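Local coordinates for uncharacterized protein Rv3272 (Mycobacterium tuberculosis, PDB 5YX6), which binds fatty acyl-CoAs of various chain lengths, palmitoyl-CoA most tightly, and probably acts as a family III CoA transferase in fatty acid metabolism, at residues A[153-158]-A[211-216]. Sequence-based numbering, arbitrary orientation.
Sequences AGMTTG and VGLQAN
A153 and V211 bring the two backbones nearest each other, with CA atoms 5.9 Å apart, and M155 and Q214 follow at 7.7 Å. Here the Schellman motif that ends helix 146-152 meets the break between helices 206-213 and 215-222. G154, with phi 103°, turns the chain out of the first helix and opens a type I beta turn to T157. On the other side Q214 occupies the N-cap position of helix 215-222.

The side chain of Q214 reaches across to the end of helix 146-152. Its NE2 donates to the carbonyl O of A153 at 2.7 Å, with an N-H...O angle of 152°; the nitrogen stands well above the carbonyl plane instead of lying in it. NE2 also bonds A210 O, one turn back in helix 206-213, and OE1 accepts from W335 NE1 of the second subunit. Three bonds therefore fix the rotation of the buried amide and tie the helix end, the helix break and the dimer partner together. The G154 carbonyl oxygen, close to OE1, is engaged instead by the backbone N and OG1 of T157.

M155 lies across the Q214 side chain. Its CG sits beside the backbone N (chi1 -72°) and the chain runs extended from there, placing CG 3.5 Å from Q214 CD and carrying the methyl on to L213. L173 of helix 173-196 touches both M155 and L213, and F171 of the second subunit packs on M155. The L213 side chain is about 10 Å from that of D175, the probable nucleophile, so the contact lies near the inferred active site without touching it. Beyond the amide, the apolar contact finishes with M155 CE lying 3.9 Å from L213 CD1.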
ATOM      1  N   ALA A 153       8.036   3.833  12.017  1.00 28.09           N
ATOM      2  CA  ALA A 153       8.389   2.607  11.278  1.00 28.03           C
ATOM      3  C   ALA A 153       9.604   2.767  10.343  1.00 34.58           C
ATOM      4  O   ALA A 153       9.977   1.830   9.625  1.00 31.64           O
ATOM      5  CB  ALA A 153       7.204   2.124  10.484  1.00 26.47           C
ATOM      6  N   GLY A 154      10.178   3.963  10.292  1.00 26.16           N
ATOM      7  CA  GLY A 154      11.416   4.141   9.557  1.00 29.83           C
ATOM      8  C   GLY A 154      11.361   4.803   8.191  1.00 27.88           C
ATOM      9  O   GLY A 154      12.376   4.859   7.501  1.00 29.20           O
ATOM     10  N   MET A 155      10.207   5.345   7.814  1.00 27.24           N
ATOM     11  CA  MET A 155      10.010   5.801   6.439  1.00 30.96           C
ATOM     12  C   MET A 155      10.682   7.129   6.086  1.00 33.95           C
ATOM     13  O   MET A 155      10.569   7.587   4.948  1.00 36.73           O
ATOM     14  CB  MET A 155       8.518   5.900   6.136  1.00 27.42           C
ATOM     15  CG  MET A 155       7.863   4.542   6.007  1.00 29.42           C
ATOM     16  SD  MET A 155       6.117   4.634   5.596  1.00 32.80           S
ATOM     17  CE  MET A 155       5.850   2.961   4.995  1.00 33.78           C
ATOM     18  N   THR A 156      11.410   7.721   7.029  1.00 31.04           N
ATOM     19  CA  THR A 156      12.145   8.953   6.754  1.00 35.02           C
ATOM     20  C   THR A 156      13.594   8.641   6.389  1.00 36.19           C
ATOM     21  O   THR A 156      14.345   9.538   6.005  1.00 41.08           O
ATOM     22  CB  THR A 156      12.128   9.960   7.971  1.00 38.59           C
ATOM     23  OG1 THR A 156      12.909   9.450   9.063  1.00 31.47           O
ATOM     24  CG2 THR A 156      10.704  10.246   8.455  1.00 34.03           C
ATOM     25  N   THR A 157      13.980   7.373   6.511  1.00 32.01           N
ATOM     26  CA  THR A 157      15.371   6.963   6.325  1.00 33.66           C
ATOM     27  C   THR A 157      15.929   7.294   4.933  1.00 40.19           C
ATOM     28  O   THR A 157      15.262   7.085   3.915  1.00 34.53           O
ATOM     29  CB  THR A 157      15.533   5.437   6.564  1.00 37.93           C
ATOM     30  OG1 THR A 157      15.034   5.091   7.863  1.00 37.15           O
ATOM     31  CG2 THR A 157      16.987   5.014   6.465  1.00 35.44           C
ATOM     32  N   GLY A 158      17.153   7.822   4.908  1.00 40.53           N
ATOM     33  CA  GLY A 158      17.902   8.026   3.677  1.00 38.89           C
ATOM     34  C   GLY A 158      17.373   9.032   2.675  1.00 39.24           C
ATOM     35  O   GLY A 158      17.599   8.893   1.473  1.00 42.75           O
ATOM     36  N   VAL A 211       5.985  -1.392   8.058  1.00 28.01           N
ATOM     37  CA  VAL A 211       7.171  -2.243   8.087  1.00 25.58           C
ATOM     38  C   VAL A 211       7.198  -3.091   6.817  1.00 31.79           C
ATOM     39  O   VAL A 211       8.220  -3.189   6.142  1.00 28.81           O
ATOM     40  CB  VAL A 211       7.190  -3.141   9.350  1.00 32.36           C
ATOM     41  CG1 VAL A 211       8.132  -4.313   9.173  1.00 34.98           C
ATOM     42  CG2 VAL A 211       7.567  -2.323  10.593  1.00 29.45           C
ATOM     43  N   GLY A 212       6.051  -3.669   6.481  1.00 29.81           N
ATOM     44  CA  GLY A 212       5.929  -4.482   5.287  1.00 32.64           C
ATOM     45  C   GLY A 212       6.284  -3.750   4.008  1.00 28.26           C
ATOM     46  O   GLY A 212       6.931  -4.311   3.137  1.00 31.36           O
ATOM     47  N   LEU A 213       5.863  -2.497   3.890  1.00 31.22           N
ATOM     48  CA  LEU A 213       6.187  -1.702   2.707  1.00 34.12           C
ATOM     49  C   LEU A 213       7.691  -1.464   2.529  1.00 31.75           C
ATOM     50  O   LEU A 213       8.147  -1.248   1.415  1.00 30.37           O
ATOM     51  CB  LEU A 213       5.445  -0.360   2.752  1.00 29.12           C
ATOM     52  CG  LEU A 213       3.914  -0.461   2.675  1.00 31.25           C
ATOM     53  CD1 LEU A 213       3.281   0.914   2.844  1.00 26.15           C
ATOM     54  CD2 LEU A 213       3.456  -1.101   1.354  1.00 21.88           C
ATOM     55  N   GLN A 214       8.447  -1.539   3.622  1.00 32.53           N
ATOM     56  CA  GLN A 214       9.888  -1.305   3.603  1.00 30.43           C
ATOM     57  C   GLN A 214      10.689  -2.590   3.802  1.00 30.49           C
ATOM     58  O   GLN A 214      11.864  -2.548   4.164  1.00 32.58           O
ATOM     59  CB  GLN A 214      10.288  -0.329   4.712  1.00 30.64           C
ATOM     60  CG  GLN A 214       9.435   0.899   4.873  1.00 29.45           C
ATOM     61  CD  GLN A 214       9.727   1.591   6.191  1.00 33.91           C
ATOM     62  OE1 GLN A 214      10.632   2.427   6.278  1.00 32.75           O
ATOM     63  NE2 GLN A 214       8.967   1.247   7.228  1.00 32.63           N
ATOM     64  N   ALA A 215      10.048  -3.727   3.574  1.00 29.50           N
ATOM     65  CA  ALA A 215      10.592  -5.029   3.972  1.00 32.33           C
ATOM     66  C   ALA A 215      12.002  -5.316   3.446  1.00 36.75           C
ATOM     67  O   ALA A 215      12.837  -5.808   4.193  1.00 37.62           O
ATOM     68  CB  ALA A 215       9.635  -6.146   3.535  1.00 30.67           C
ATOM     69  N   ASN A 216      12.266  -5.005   2.176  1.00 35.67           N
ATOM     70  CA  ASN A 216      13.573  -5.293   1.570  1.00 47.75           C
ATOM     71  C   ASN A 216      14.700  -4.521   2.242  1.00 47.66           C
ATOM     72  O   ASN A 216      15.728  -5.097   2.576  1.00 53.53           O
ATOM     73  CB  ASN A 216      13.562  -4.990   0.085  1.00 45.29           C
TER